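Local coordinates for protein protease (Helicobacter pylori, PDB 5EUF) that probably acts as a zinc-dependent M16-family protease that cleaves the cytoplasmic domain of the human junctional adhesion molecule A, weakening the gastric epithelial barrier, at residues 198-202 / 203-207; 282-285 / 286-290; 394-397 / 398-402. All coordinates share one frame; numbering follows the deposited sequence.

Contact 1 (198-202 / 203-207); sequences GDVNS and QKVFE
Asn-201 meets Lys-204 at the first turn of helix 202-213, where its side-chain carbonyl takes up a backbone N-H. OD1 of Asn-201 accepts from Lys-204 N at 2.7 Å; the bond is bent, 131° at the hydrogen, and the donor comes in tilted from the plane of the amide. The first torsion makes this possible: CG stands anti to the backbone N (chi1 170°), beside the carbonyl carbon, and OD1 thereby swings over the start of the helix. Asn-201 OD1 also lies 2.9 Å from Gln-203 N.

The backbone carbonyl of Asn-201 opens the regular helical pattern, its O accepting from Val-205 N at 2.9 Å. One residue on, Ser-202 O takes the N-H of Phe-206 N at 2.8 Å, and this carbonyl oxygen also sits over one face of the Phe-206 ring, offset toward its rim.

Just ahead of the cap, Val-200 closes the turn on its apolar side. Its CG1 packs 3.7 Å from Val-205 CG2, the two side chains crossing at about a right angle, while CG2 of Val-205 also rests against Asn-201 O.

Further out, Ser-202 OG is hydrogen-bonded to Ser-21 OG, and Phe-206 lies on Val-19 and Val-11, so the helix start packs against strands 18-23 and 9-12. Asp-199 OD2 holds the preceding loop by accepting from Gly-29 N. The whole is an asparagine N-cap with an apolar contact from the residue before it to the fourth residue after it, the hydrophobic staple arrangement, set where strand 192-198 of the six-stranded sheet gives way to its following helix.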
loop_
_atom_site.group_PDB
_atom_site.type_symbol
_atom_site.label_atom_id
_atom_site.label_comp_id
_atom_site.label_asym_id
_atom_site.label_seq_id
_atom_site.Cartn_x
_atom_site.Cartn_y
_atom_site.Cartn_z
ATOM N N GLY B 198 33.990 -10.045 20.589
ATOM C CA GLY B 198 34.844 -11.210 20.723
ATOM C C GLY B 198 36.079 -10.961 21.566
ATOM O O GLY B 198 36.064 -10.140 22.482
ATOM N N ASP B 199 37.151 -11.680 21.253
ATOM C CA ASP B 199 38.409 -11.538 21.976
ATOM C C ASP B 199 39.324 -10.547 21.261
ATOM O O ASP B 199 40.163 -10.935 20.444
ATOM C CB ASP B 199 39.101 -12.898 22.120
ATOM C CG ASP B 199 40.363 -12.828 22.963
ATOM O OD1 ASP B 199 40.370 -12.096 23.976
ATOM O OD2 ASP B 199 41.350 -13.509 22.611
ATOM N N VAL B 200 39.153 -9.264 21.570
ATOM C CA VAL B 200 39.941 -8.209 20.941
ATOM C C VAL B 200 39.922 -6.936 21.791
ATOM O O VAL B 200 38.923 -6.625 22.441
ATOM C CB VAL B 200 39.427 -7.900 19.508
ATOM C CG1 VAL B 200 37.991 -7.385 19.543
ATOM C CG2 VAL B 200 40.346 -6.915 18.799
ATOM N N ASN B 201 41.036 -6.211 21.799
ATOM C CA ASN B 201 41.130 -4.976 22.566
ATOM C C ASN B 201 40.325 -3.844 21.939
ATOM O O ASN B 201 40.371 -3.635 20.726
ATOM C CB ASN B 201 42.590 -4.554 22.715
ATOM C CG ASN B 201 42.733 -3.164 23.295
ATOM O OD1 ASN B 201 42.959 -2.199 22.566
ATOM N ND2 ASN B 201 42.590 -3.052 24.610
ATOM N N SER B 202 39.592 -3.113 22.775
ATOM C CA SER B 202 38.732 -2.030 22.309
ATOM C C SER B 202 39.513 -0.906 21.633
ATOM O O SER B 202 39.089 -0.383 20.602
ATOM C CB SER B 202 37.920 -1.461 23.473
ATOM O OG SER B 202 36.986 -2.410 23.952
ATOM N N GLN B 203 40.648 -0.533 22.218
ATOM C CA GLN B 203 41.467 0.541 21.664
ATOM C C GLN B 203 42.089 0.123 20.336
ATOM O O GLN B 203 42.426 0.970 19.510
ATOM C CB GLN B 203 42.557 0.960 22.653
ATOM C CG GLN B 203 42.030 1.639 23.911
ATOM C CD GLN B 203 41.393 2.988 23.630
ATOM O OE1 GLN B 203 41.661 3.618 22.605
ATOM N NE2 GLN B 203 40.541 3.440 24.545
ATOM N N LYS B 204 42.238 -1.183 20.135
ATOM C CA LYS B 204 42.707 -1.699 18.854
ATOM C C LYS B 204 41.572 -1.659 17.837
ATOM O O LYS B 204 41.787 -1.333 16.670
ATOM C CB LYS B 204 43.245 -3.124 18.995
ATOM C CG LYS B 204 43.749 -3.715 17.684
ATOM C CD LYS B 204 44.273 -5.133 17.866
ATOM C CE LYS B 204 44.698 -5.741 16.535
ATOM N NZ LYS B 204 45.758 -4.934 15.866
ATOM N N VAL B 205 40.367 -1.994 18.290
ATOM C CA VAL B 205 39.177 -1.920 17.450
ATOM C C VAL B 205 38.957 -0.491 16.968
ATOM O O VAL B 205 38.729 -0.251 15.781
ATOM C CB VAL B 205 37.911 -2.404 18.197
ATOM C CG1 VAL B 205 36.657 -2.067 17.405
ATOM C CG2 VAL B 205 37.983 -3.896 18.466
ATOM N N PHE B 206 39.042 0.455 17.897
ATOM C CA PHE B 206 38.795 1.857 17.584
ATOM C C PHE B 206 39.804 2.417 16.586
ATOM O O PHE B 206 39.414 2.999 15.575
ATOM C CB PHE B 206 38.802 2.695 18.864
ATOM C CG PHE B 206 37.612 2.455 19.747
ATOM C CD1 PHE B 206 36.402 2.054 19.204
ATOM C CD2 PHE B 206 37.701 2.625 21.117
ATOM C CE1 PHE B 206 35.304 1.829 20.011
ATOM C CE2 PHE B 206 36.605 2.402 21.930
ATOM C CZ PHE B 206 35.405 2.003 21.375
ATOM N N GLU B 207 41.093 2.231 16.859
ATOM C CA GLU B 207 42.133 2.783 15.996
ATOM C C GLU B 207 42.129 2.128 14.615
ATOM O O GLU B 207 42.504 2.757 13.625
ATOM C CB GLU B 207 43.518 2.640 16.642
ATOM C CG GLU B 207 44.071 1.224 16.680
ATOM C CD GLU B 207 45.534 1.177 17.088
ATOM O OE1 GLU B 207 46.105 2.247 17.390
ATOM O OE2 GLU B 207 46.112 0.070 17.102
#

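Contact 2 (282-285 / 286-290); sequences SWLQ and SELVD
Ser-282 and Ser-286 are joined twice through one carbonyl oxygen. Backbone N of Ser-286 donates to Ser-282 O in a nearly straight bond (173° at the hydrogen), and OG of Ser-286 donates to Ser-282 O at 2.8 Å, from the opposite face of its plane. With chi1 at 50°, OG lies between its own N and carbonyl carbon, which turns it back toward the preceding turn. Ser-282 OG meanwhile accepts from Gln-285 N at 3.2 Å, a capping bond.

Among backbone bonds, Leu-284 O accepts from Leu-288 N, and weakly from Val-289 N. Gln-285 O receives Asp-290 N at 2.9 Å, five residues on, in keeping with a wider pi-type turn.

Apolar packing runs along one side: Leu-284 and Leu-288 lie side by side, pointing the same way, CD2 of the first to CD1 of the second 3.8 Å. Both rest on Ile-330 of helix 323-338. On another side the Gln-285 amide leans on Val-289 CG2 and crosses the Asp-290 carboxylate, the two planes 54° apart.

The chemistry thus differs between the two ends of this short helix: serine hydroxyls secure its start, whereas at its close the bond from Asp-290 N to Gln-285 O spans five residues.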
loop_
_atom_site.group_PDB
_atom_site.type_symbol
_atom_site.label_atom_id
_atom_site.label_comp_id
_atom_site.label_asym_id
_atom_site.label_seq_id
_atom_site.Cartn_x
_atom_site.Cartn_y
_atom_site.Cartn_z
ATOM N N SER B 282 5.800 -25.770 24.277
ATOM C CA SER B 282 4.846 -24.684 24.089
ATOM C C SER B 282 3.414 -25.205 24.061
ATOM O O SER B 282 3.183 -26.411 23.973
ATOM C CB SER B 282 5.150 -23.918 22.799
ATOM O OG SER B 282 4.844 -24.693 21.652
ATOM N N TRP B 283 2.455 -24.289 24.139
ATOM C CA TRP B 283 1.047 -24.658 24.098
ATOM C C TRP B 283 0.645 -25.124 22.704
ATOM O O TRP B 283 -0.094 -26.095 22.559
ATOM C CB TRP B 283 0.164 -23.487 24.540
ATOM C CG TRP B 283 0.175 -23.246 26.023
ATOM C CD1 TRP B 283 1.019 -23.802 26.939
ATOM C CD2 TRP B 283 -0.708 -22.390 26.760
ATOM N NE1 TRP B 283 0.720 -23.343 28.199
ATOM C CE2 TRP B 283 -0.337 -22.477 28.117
ATOM C CE3 TRP B 283 -1.777 -21.559 26.403
ATOM C CZ2 TRP B 283 -0.994 -21.763 29.117
ATOM C CZ3 TRP B 283 -2.427 -20.851 27.398
ATOM C CH2 TRP B 283 -2.034 -20.958 28.739
ATOM N N LEU B 284 1.139 -24.435 21.678
ATOM C CA LEU B 284 0.812 -24.790 20.301
ATOM C C LEU B 284 1.365 -26.160 19.919
ATOM O O LEU B 284 0.770 -26.875 19.113
ATOM C CB LEU B 284 1.338 -23.731 19.331
ATOM C CG LEU B 284 0.635 -22.374 19.378
ATOM C CD1 LEU B 284 1.115 -21.476 18.247
ATOM C CD2 LEU B 284 -0.870 -22.557 19.322
ATOM N N GLN B 285 2.502 -26.526 20.500
ATOM C CA GLN B 285 3.120 -27.810 20.201
ATOM C C GLN B 285 2.366 -28.970 20.843
ATOM O O GLN B 285 1.919 -29.886 20.155
ATOM C CB GLN B 285 4.580 -27.824 20.663
ATOM C CG GLN B 285 5.594 -27.741 19.529
ATOM C CD GLN B 285 5.617 -28.991 18.666
ATOM O OE1 GLN B 285 5.178 -30.064 19.089
ATOM N NE2 GLN B 285 6.128 -28.859 17.446
ATOM N N SER B 286 2.221 -28.925 22.162
ATOM C CA SER B 286 1.684 -30.061 22.902
ATOM C C SER B 286 0.158 -30.083 22.956
ATOM O O SER B 286 -0.427 -30.818 23.753
ATOM C CB SER B 286 2.257 -30.077 24.323
ATOM O OG SER B 286 2.123 -28.812 24.945
ATOM N N GLU B 287 -0.489 -29.290 22.108
ATOM C CA GLU B 287 -1.948 -29.297 22.036
ATOM C C GLU B 287 -2.440 -29.440 20.594
ATOM O O GLU B 287 -3.295 -30.274 20.303
ATOM C CB GLU B 287 -2.522 -28.027 22.666
ATOM C CG GLU B 287 -4.012 -28.095 22.959
ATOM C CD GLU B 287 -4.333 -28.983 24.146
ATOM O OE1 GLU B 287 -3.409 -29.286 24.931
ATOM O OE2 GLU B 287 -5.509 -29.376 24.295
ATOM N N LEU B 288 -1.899 -28.623 19.696
ATOM C CA LEU B 288 -2.254 -28.711 18.283
ATOM C C LEU B 288 -1.519 -29.851 17.590
ATOM O O LEU B 288 -2.137 -30.710 16.961
ATOM C CB LEU B 288 -1.948 -27.397 17.565
ATOM C CG LEU B 288 -2.913 -26.240 17.810
ATOM C CD1 LEU B 288 -2.496 -25.021 17.003
ATOM C CD2 LEU B 288 -4.324 -26.663 17.453
ATOM N N VAL B 289 -0.196 -29.850 17.710
ATOM C CA VAL B 289 0.637 -30.819 17.011
ATOM C C VAL B 289 0.617 -32.190 17.688
ATOM O O VAL B 289 0.619 -33.221 17.015
ATOM C CB VAL B 289 2.095 -30.324 16.904
ATOM C CG1 VAL B 289 2.905 -31.227 15.986
ATOM C CG2 VAL B 289 2.131 -28.888 16.402
ATOM N N ASP B 290 0.584 -32.201 19.018
ATOM C CA ASP B 290 0.691 -33.450 19.766
ATOM C C ASP B 290 -0.660 -34.020 20.195
ATOM O O ASP B 290 -1.108 -35.039 19.665
ATOM C CB ASP B 290 1.573 -33.251 21.001
ATOM C CG ASP B 290 2.984 -32.829 20.648
ATOM O OD1 ASP B 290 3.375 -32.985 19.473
ATOM O OD2 ASP B 290 3.704 -32.348 21.548
#

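Contact 3 (394-397 / 398-402); sequences LKVS and DLVRV
The Asp-398 carboxylate receives Lys-395 at one oxygen and the Arg-401 guanidinium at the other. Arg-401 NH1 donates to Asp-398 OD1 at 2.7 Å, with the oxygen lying in the guanidinium plane, at its edge, and the nitrogen arriving on the anti side of the carboxylate. Over one face of the guanidinium, toward its rim, sits the backbone carbonyl oxygen of Asp-398. The backbone N of Lys-395 comes from above the carboxylate plane and reaches Asp-398 OD2 at 3.0 Å in an almost straight bond (175°).

The Asp-398 side chain turns back toward the start of the helix because CG is anti to the carbonyl carbon (chi1 -69°), beside its own N. Lys-395, at the N-cap position, bends at chi2 and chi3 and carries its chain past the carboxylate, CE lying 3.7 Å from Asp-398 OD2; NZ, in front of the carboxylate, makes a long salt bridge to that oxygen. In return Lys-395 O accepts weakly from Asp-398 N and from Leu-399 N, while Val-400 N and Arg-401 N give stronger bonds to Val-396 O and Ser-397 O.

Apolar contacts lie beside this network. Leu-394 lays CD2 against Asp-398 CB at 3.8 Å. Its CB meets Leu-399 CD1 at 4.1 Å, which fits a hydrophobic staple; Val-396 CG1 touches Val-400 CG2. Outside, Leu-394 packs on Val-267 and Ala-271 of helix 266-276, and Val-396 and Leu-399 on Leu-347 of helix 344-361. Arg-401 NH2 has a second acid partner, Asp-265, in a salt bridge.

Asp-398 accepting from the N-cap N-H is one half of a capping box; no reciprocal bond from the Lys-395 side chain is seen. Its negative charge is probably favoured by both the neighbouring cations and the helix dipole.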
loop_
_atom_site.group_PDB
_atom_site.type_symbol
_atom_site.label_atom_id
_atom_site.label_comp_id
_atom_site.label_asym_id
_atom_site.label_seq_id
_atom_site.Cartn_x
_atom_site.Cartn_y
_atom_site.Cartn_z
ATOM N N LEU B 394 8.907 -10.915 35.983
ATOM C CA LEU B 394 7.577 -11.051 35.404
ATOM C C LEU B 394 6.706 -11.950 36.269
ATOM O O LEU B 394 7.111 -13.048 36.643
ATOM C CB LEU B 394 7.652 -11.613 33.981
ATOM C CG LEU B 394 8.092 -10.676 32.854
ATOM C CD1 LEU B 394 8.377 -11.466 31.590
ATOM C CD2 LEU B 394 7.032 -9.623 32.589
ATOM N N LYS B 395 5.514 -11.472 36.599
ATOM C CA LYS B 395 4.528 -12.310 37.258
ATOM C C LYS B 395 3.560 -12.827 36.203
ATOM O O LYS B 395 3.497 -12.282 35.102
ATOM C CB LYS B 395 3.783 -11.538 38.352
ATOM C CG LYS B 395 4.650 -11.118 39.536
ATOM C CD LYS B 395 5.142 -9.687 39.395
ATOM C CE LYS B 395 3.980 -8.705 39.376
ATOM N NZ LYS B 395 4.438 -7.296 39.214
ATOM N N VAL B 396 2.825 -13.886 36.530
ATOM C CA VAL B 396 1.809 -14.424 35.631
ATOM C C VAL B 396 0.828 -13.328 35.232
ATOM O O VAL B 396 0.416 -13.236 34.074
ATOM C CB VAL B 396 1.037 -15.590 36.279
ATOM C CG1 VAL B 396 -0.161 -15.983 35.426
ATOM C CG2 VAL B 396 1.955 -16.780 36.500
ATOM N N SER B 397 0.478 -12.488 36.202
ATOM C CA SER B 397 -0.439 -11.378 35.980
ATOM C C SER B 397 0.051 -10.461 34.863
ATOM O O SER B 397 -0.751 -9.940 34.088
ATOM C CB SER B 397 -0.630 -10.579 37.270
ATOM O OG SER B 397 0.610 -10.110 37.768
ATOM N N ASP B 398 1.364 -10.271 34.780
ATOM C CA ASP B 398 1.947 -9.450 33.722
ATOM C C ASP B 398 1.679 -10.076 32.359
ATOM O O ASP B 398 1.328 -9.386 31.403
ATOM C CB ASP B 398 3.452 -9.266 33.935
ATOM C CG ASP B 398 3.771 -8.397 35.138
ATOM O OD1 ASP B 398 2.974 -7.481 35.439
ATOM O OD2 ASP B 398 4.817 -8.630 35.784
ATOM N N LEU B 399 1.837 -11.392 32.282
ATOM C CA LEU B 399 1.590 -12.121 31.046
ATOM C C LEU B 399 0.117 -12.060 30.649
ATOM O O LEU B 399 -0.212 -11.978 29.468
ATOM C CB LEU B 399 2.036 -13.578 31.188
ATOM C CG LEU B 399 3.520 -13.908 31.001
ATOM C CD1 LEU B 399 4.390 -13.252 32.062
ATOM C CD2 LEU B 399 3.720 -15.416 31.004
ATOM N N VAL B 400 -0.766 -12.094 31.644
ATOM C CA VAL B 400 -2.204 -12.101 31.392
ATOM C C VAL B 400 -2.719 -10.698 31.060
ATOM O O VAL B 400 -3.612 -10.540 30.227
ATOM C CB VAL B 400 -2.981 -12.673 32.597
ATOM C CG1 VAL B 400 -4.477 -12.680 32.322
ATOM C CG2 VAL B 400 -2.498 -14.079 32.913
ATOM N N ARG B 401 -2.153 -9.683 31.707
ATOM C CA ARG B 401 -2.487 -8.295 31.391
ATOM C C ARG B 401 -2.148 -7.976 29.940
ATOM O O ARG B 401 -2.976 -7.450 29.199
ATOM C CB ARG B 401 -1.745 -7.324 32.312
ATOM C CG ARG B 401 -1.954 -5.857 31.945
ATOM C CD ARG B 401 -0.941 -4.940 32.622
ATOM N NE ARG B 401 0.398 -5.067 32.049
ATOM C CZ ARG B 401 1.422 -5.660 32.657
ATOM N NH1 ARG B 401 1.266 -6.181 33.867
ATOM N NH2 ARG B 401 2.603 -5.726 32.056
ATOM N N VAL B 402 -0.920 -8.299 29.551
ATOM C CA VAL B 402 -0.442 -8.056 28.198
ATOM C C VAL B 402 -1.271 -8.842 27.187
ATOM O O VAL B 402 -1.576 -8.348 26.099
ATOM C CB VAL B 402 1.047 -8.426 28.063
ATOM C CG1 VAL B 402 1.500 -8.330 26.619
ATOM C CG2 VAL B 402 1.890 -7.521 28.942
#

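Along the chain the three contacts follow in series, each bound up with the beginning of a helix: 202-213, 284-289 and 396-406. Contact 1 stands alone beside the six-stranded sheet, directly after strand 192-198; its centre is about 46 Å from that of contact 2 and about 41 Å from that of contact 3. The latter two share the part of the chain built around the five-stranded sheet, with centres about 21 Å apart and nearest atoms about 8 Å apart. Helix 266-276 links them, touching Trp-283 in one and Leu-394 in the other. All three are local packing and capping at helix starts of this two-sheet M16 chain, away from the annotated zinc-binding and active-site residues.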